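Local coordinates for protein chintase (Rhizomucor miehei, PDB 5YUQ) that probably hydrolyses the beta-1,4 linkages of chitin, as a family 18 glycoside hydrolase with a TIM-barrel fold and a tunnel-shaped active site, at residues D267-D272 against A279-Q284; Y235-K240 against S258-G263. All blocks are in the same frame, centred on the assembly; numbering follows the deposited sequence.

Contact 1: D267-D272 against A279-Q284; sequences DEKAAD and ATYSGQ
A chi1 of -173° swings the D267 carboxylate away from the backbone N and across to S282 and G283, while the Y281 ring, its CG beside the backbone N and anti to the carbonyl carbon, lies against K269. These residues belong to an irregular antiparallel pairing within a long loop of the family 18 TIM barrel, between strands 228-240 and 284-286. Regular pairing is limited to one bridge, the hydrogen-bonded pair A270 and T280: A270 N to T280 O and T280 N to A270 O both measure 3.0 Å. D267 uses both oxygens. OD1 receives S282 N on its syn side at 2.9 Å, almost straight at 178°; OD2 receives G283 N at 2.7 Å from above the carboxylate plane, a more bent bond. Because G263 N also donates to OD2, the buried carboxylate is gripped by three backbone amides, which would probably stabilise its negative charge. The S282 hydroxyl accepts from Q284 N, forming an ST turn next to the carboxylate. Nearby, the extended K269 chain crosses one ring face of Y281, with CG 3.7 Å from the ring centroid and only 10° off its normal; D267 O meets the ring edge at CD1, 3.3 Å away.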
loop_
_atom_site.group_PDB
_atom_site.type_symbol
_atom_site.label_atom_id
_atom_site.label_comp_id
_atom_site.label_asym_id
_atom_site.label_seq_id
_atom_site.Cartn_x
_atom_site.Cartn_y
_atom_site.Cartn_z
ATOM N N ASP A 267 9.898 -1.495 -13.692
ATOM C CA ASP A 267 9.864 -2.850 -13.140
ATOM C C ASP A 267 11.210 -3.549 -13.288
ATOM O O ASP A 267 11.417 -4.348 -14.203
ATOM C CB ASP A 267 8.750 -3.671 -13.794
ATOM C CG ASP A 267 8.551 -5.025 -13.141
ATOM O OD1 ASP A 267 9.135 -5.278 -12.069
ATOM O OD2 ASP A 267 7.796 -5.837 -13.710
ATOM N N GLU A 268 12.125 -3.232 -12.380
ATOM C CA GLU A 268 13.443 -3.844 -12.364
ATOM C C GLU A 268 13.374 -5.164 -11.625
ATOM O O GLU A 268 12.664 -5.287 -10.622
ATOM C CB GLU A 268 14.450 -2.936 -11.655
ATOM C CG GLU A 268 14.776 -1.636 -12.371
ATOM C CD GLU A 268 15.723 -0.759 -11.565
ATOM O OE1 GLU A 268 15.789 -0.935 -10.330
ATOM O OE2 GLU A 268 16.407 0.098 -12.166
ATOM N N LYS A 269 14.119 -6.148 -12.109
ATOM C CA LYS A 269 14.200 -7.421 -11.416
ATOM C C LYS A 269 14.836 -7.195 -10.057
ATOM O O LYS A 269 15.808 -6.448 -9.937
ATOM C CB LYS A 269 15.018 -8.427 -12.227
ATOM C CG LYS A 269 14.231 -9.652 -12.619
ATOM C CD LYS A 269 15.067 -10.621 -13.436
ATOM C CE LYS A 269 14.245 -11.845 -13.796
ATOM N NZ LYS A 269 15.045 -12.876 -14.510
ATOM N N ALA A 270 14.267 -7.811 -9.028
ATOM C CA ALA A 270 14.782 -7.639 -7.678
ATOM C C ALA A 270 14.487 -8.859 -6.817
ATOM O O ALA A 270 13.411 -9.459 -6.918
ATOM C CB ALA A 270 14.189 -6.392 -7.043
ATOM N N ALA A 271 15.445 -9.217 -5.963
ATOM C CA ALA A 271 15.265 -10.340 -5.056
ATOM C C ALA A 271 14.967 -9.859 -3.645
ATOM O O ALA A 271 15.513 -8.850 -3.183
ATOM C CB ALA A 271 16.491 -11.247 -5.065
ATOM N N ASP A 272 14.085 -10.585 -2.970
ATOM C CA ASP A 272 13.792 -10.329 -1.572
ATOM C C ASP A 272 15.043 -10.539 -0.718
ATOM O O ASP A 272 15.944 -11.284 -1.106
ATOM C CB ASP A 272 12.653 -11.244 -1.108
ATOM C CG ASP A 272 11.297 -10.775 -1.582
ATOM O OD1 ASP A 272 11.188 -9.621 -2.034
ATOM O OD2 ASP A 272 10.327 -11.550 -1.482
ATOM N N ALA A 279 15.818 -13.172 -8.078
ATOM C CA ALA A 279 15.280 -11.906 -8.577
ATOM C C ALA A 279 14.040 -12.123 -9.453
ATOM O O ALA A 279 14.033 -12.978 -10.339
ATOM C CB ALA A 279 16.342 -11.146 -9.343
ATOM N N THR A 280 12.987 -11.351 -9.194
ATOM C CA THR A 280 11.741 -11.471 -9.948
ATOM C C THR A 280 11.238 -10.104 -10.386
ATOM O O THR A 280 11.639 -9.081 -9.831
ATOM C CB THR A 280 10.637 -12.140 -9.109
ATOM O OG1 THR A 280 10.413 -11.379 -7.920
ATOM C CG2 THR A 280 11.034 -13.554 -8.728
ATOM N N TYR A 281 10.369 -10.096 -11.394
ATOM C CA TYR A 281 9.644 -8.893 -11.770
ATOM C C TYR A 281 8.370 -8.789 -10.939
ATOM O O TYR A 281 7.888 -9.789 -10.415
ATOM C CB TYR A 281 9.284 -8.920 -13.254
ATOM C CG TYR A 281 10.469 -8.836 -14.180
ATOM C CD1 TYR A 281 11.237 -7.684 -14.249
ATOM C CD2 TYR A 281 10.803 -9.900 -15.008
ATOM C CE1 TYR A 281 12.313 -7.596 -15.105
ATOM C CE2 TYR A 281 11.882 -9.818 -15.874
ATOM C CZ TYR A 281 12.631 -8.663 -15.911
ATOM O OH TYR A 281 13.706 -8.564 -16.763
ATOM N N SER A 282 7.826 -7.578 -10.835
ATOM C CA SER A 282 6.587 -7.361 -10.095
ATOM C C SER A 282 5.409 -7.187 -11.037
ATOM O O SER A 282 4.258 -7.366 -10.637
ATOM C CB SER A 282 6.701 -6.125 -9.212
ATOM O OG SER A 282 6.832 -4.957 -9.999
ATOM N N GLY A 283 5.701 -6.829 -12.284
ATOM C CA GLY A 283 4.661 -6.585 -13.271
ATOM C C GLY A 283 4.125 -5.174 -13.205
ATOM O O GLY A 283 3.180 -4.834 -13.911
ATOM N N GLN A 284 4.751 -4.353 -12.368
ATOM C CA GLN A 284 4.315 -2.977 -12.150
ATOM C C GLN A 284 4.353 -2.164 -13.440
ATOM O O GLN A 284 5.294 -2.248 -14.228
ATOM C CB GLN A 284 5.178 -2.322 -11.074
ATOM C CG GLN A 284 4.851 -0.858 -10.808
ATOM C CD GLN A 284 5.718 -0.268 -9.713
ATOM O OE1 GLN A 284 5.368 -0.322 -8.533
ATOM N NE2 GLN A 284 6.862 0.298 -10.104
#

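Contact 2: Y235-K240 against S258-G263; sequences YGRVSK and SSQIKG
Q260 reaches the strand 235-240 with its side-chain amide, whereas I261 beside it supplies the apolar part of the contact. From CB, the Q260 chain first runs with CG anti to the backbone N, then bends at chi2 (61°), which turns the amide back toward the strand. CG packs against Y281 O, which belongs to the neighbouring segment 279-284. Beyond it, CD lies 3.8 Å from V238 O, and the two ends of the amide take separate partners. NE2 donates to V238 O at 2.8 Å, with an angle of 147° at the hydrogen, and to I261 O of its own segment at 2.9 Å, this second acceptor lying in the amide plane. Two acceptors thus fix the flip of the amide, and OE1 accepts from a water 2.8 Å away that also bonds S239 OG. In the TIM-barrel fold of family 18, strand 228-240 runs parallel to its barrel neighbours 175-178 and 346-350; here the loop 258-263 lies across its C-terminal end, the two directions 123° apart. V238 CB points at this loop, and its CG2 fits among K262 O, G263 CA and I261 CD1, the last at 3.9 Å. I261 CD1 also rests on the S239 backbone at C, and its CG2 lies 4.1 Å from K240 CB. Elsewhere V238 packs on L324 and Y285 of strands 322-325 and 284-286, and R237 forms a salt bridge with D182.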
loop_
_atom_site.group_PDB
_atom_site.type_symbol
_atom_site.label_atom_id
_atom_site.label_comp_id
_atom_site.label_asym_id
_atom_site.label_seq_id
_atom_site.Cartn_x
_atom_site.Cartn_y
_atom_site.Cartn_z
ATOM N N TYR A 235 -0.517 2.926 -10.139
ATOM C CA TYR A 235 0.095 1.988 -11.071
ATOM C C TYR A 235 -0.886 0.859 -11.321
ATOM O O TYR A 235 -1.866 0.700 -10.583
ATOM C CB TYR A 235 1.377 1.398 -10.466
ATOM C CG TYR A 235 1.121 0.561 -9.219
ATOM C CD1 TYR A 235 0.980 1.160 -7.972
ATOM C CD2 TYR A 235 1.014 -0.818 -9.296
ATOM C CE1 TYR A 235 0.733 0.412 -6.846
ATOM C CE2 TYR A 235 0.765 -1.582 -8.168
ATOM C CZ TYR A 235 0.631 -0.959 -6.946
ATOM O OH TYR A 235 0.384 -1.682 -5.797
ATOM N N GLY A 236 -0.606 0.070 -12.352
ATOM C CA GLY A 236 -1.334 -1.152 -12.602
ATOM C C GLY A 236 -0.360 -2.312 -12.652
ATOM O O GLY A 236 0.835 -2.136 -12.404
ATOM N N ARG A 237 -0.864 -3.497 -12.966
ATOM C CA ARG A 237 -0.000 -4.674 -13.070
ATOM C C ARG A 237 -0.339 -5.470 -14.310
ATOM O O ARG A 237 -1.513 -5.617 -14.656
ATOM C CB ARG A 237 -0.143 -5.564 -11.834
ATOM C CG ARG A 237 0.500 -6.942 -11.988
ATOM C CD ARG A 237 0.697 -7.649 -10.645
ATOM N NE ARG A 237 1.580 -6.873 -9.779
ATOM C CZ ARG A 237 1.154 -6.041 -8.842
ATOM N NH1 ARG A 237 -0.148 -5.900 -8.621
ATOM N NH2 ARG A 237 2.028 -5.362 -8.116
ATOM N N VAL A 238 0.689 -5.968 -14.993
ATOM C CA VAL A 238 0.462 -6.878 -16.101
ATOM C C VAL A 238 0.540 -8.336 -15.659
ATOM O O VAL A 238 1.323 -8.695 -14.777
ATOM C CB VAL A 238 1.432 -6.631 -17.287
ATOM C CG1 VAL A 238 1.141 -5.286 -17.934
ATOM C CG2 VAL A 238 2.884 -6.729 -16.838
ATOM N N SER A 239 -0.323 -9.154 -16.246
ATOM C CA SER A 239 -0.249 -10.601 -16.121
ATOM C C SER A 239 -0.197 -11.163 -17.528
ATOM O O SER A 239 -0.595 -10.504 -18.491
ATOM C CB SER A 239 -1.481 -11.147 -15.408
ATOM O OG SER A 239 -1.555 -10.665 -14.075
ATOM N N LYS A 240 0.287 -12.387 -17.656
ATOM C CA LYS A 240 0.308 -13.048 -18.952
ATOM C C LYS A 240 -0.881 -13.992 -19.045
ATOM O O LYS A 240 -0.973 -14.949 -18.276
ATOM C CB LYS A 240 1.592 -13.850 -19.111
ATOM C CG LYS A 240 1.718 -14.490 -20.493
ATOM C CD LYS A 240 2.964 -15.335 -20.605
ATOM C CE LYS A 240 3.140 -15.800 -22.048
ATOM N NZ LYS A 240 4.338 -16.664 -22.196
ATOM N N SER A 258 3.698 -19.340 -14.031
ATOM C CA SER A 258 5.067 -19.856 -14.066
ATOM C C SER A 258 6.080 -18.852 -13.526
ATOM O O SER A 258 6.998 -19.222 -12.796
ATOM C CB SER A 258 5.451 -20.297 -15.478
ATOM O OG SER A 258 5.671 -19.179 -16.323
ATOM N N SER A 259 5.904 -17.584 -13.887
ATOM C CA SER A 259 6.750 -16.505 -13.390
ATOM C C SER A 259 6.112 -15.192 -13.795
ATOM O O SER A 259 5.415 -15.126 -14.806
ATOM C CB SER A 259 8.162 -16.582 -13.967
ATOM O OG SER A 259 8.176 -16.273 -15.345
ATOM N N GLN A 260 6.343 -14.155 -13.000
ATOM C CA GLN A 260 5.763 -12.842 -13.265
ATOM C C GLN A 260 6.495 -12.122 -14.391
ATOM O O GLN A 260 7.702 -11.896 -14.307
ATOM C CB GLN A 260 5.803 -11.993 -11.996
ATOM C CG GLN A 260 5.318 -10.559 -12.216
ATOM C CD GLN A 260 3.880 -10.507 -12.677
ATOM O OE1 GLN A 260 2.982 -11.022 -12.001
ATOM N NE2 GLN A 260 3.648 -9.886 -13.836
ATOM N N ILE A 261 5.771 -11.769 -15.453
ATOM C CA ILE A 261 6.380 -11.037 -16.555
ATOM C C ILE A 261 6.658 -9.589 -16.151
ATOM O O ILE A 261 6.005 -9.040 -15.259
ATOM C CB ILE A 261 5.503 -11.048 -17.828
ATOM C CG1 ILE A 261 4.099 -10.506 -17.537
ATOM C CG2 ILE A 261 5.420 -12.461 -18.407
ATOM C CD1 ILE A 261 3.339 -10.100 -18.810
ATOM N N LYS A 262 7.638 -8.990 -16.815
ATOM C CA LYS A 262 8.012 -7.602 -16.577
ATOM C C LYS A 262 6.898 -6.652 -16.995
ATOM O O LYS A 262 6.240 -6.859 -18.020
ATOM C CB LYS A 262 9.282 -7.275 -17.367
ATOM C CG LYS A 262 9.836 -5.877 -17.149
ATOM C CD LYS A 262 10.992 -5.618 -18.120
ATOM C CE LYS A 262 11.532 -4.200 -17.999
ATOM N NZ LYS A 262 12.167 -3.948 -16.686
ATOM N N GLY A 263 6.701 -5.608 -16.198
ATOM C CA GLY A 263 5.789 -4.531 -16.538
ATOM C C GLY A 263 6.486 -3.473 -17.367
ATOM O O GLY A 263 6.989 -3.771 -18.457
HETATM O O HOH W 1 0.534 -12.042 -12.937
#

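How the contacts relate
From the N terminus, strand 228-240 arrives first, and contact 2 folds the chain back on its end, closing a loop of 17 intervening residues. After three intervening residues the chain enters contact 1, which closes a shorter loop of six residues between D272 and A279 before strand 284-286 begins. The loops follow in series and neither encloses the other, yet their centres are 10 Å apart and they touch directly. K262 NZ probably donates to D267 O at 2.6 Å, and R237 NE to S282 O at 2.9 Å. Backbone bonds of V238 with G283, just ahead of strand 284-286, and of G236 with Y285 within it, tie the two antiparallel strands.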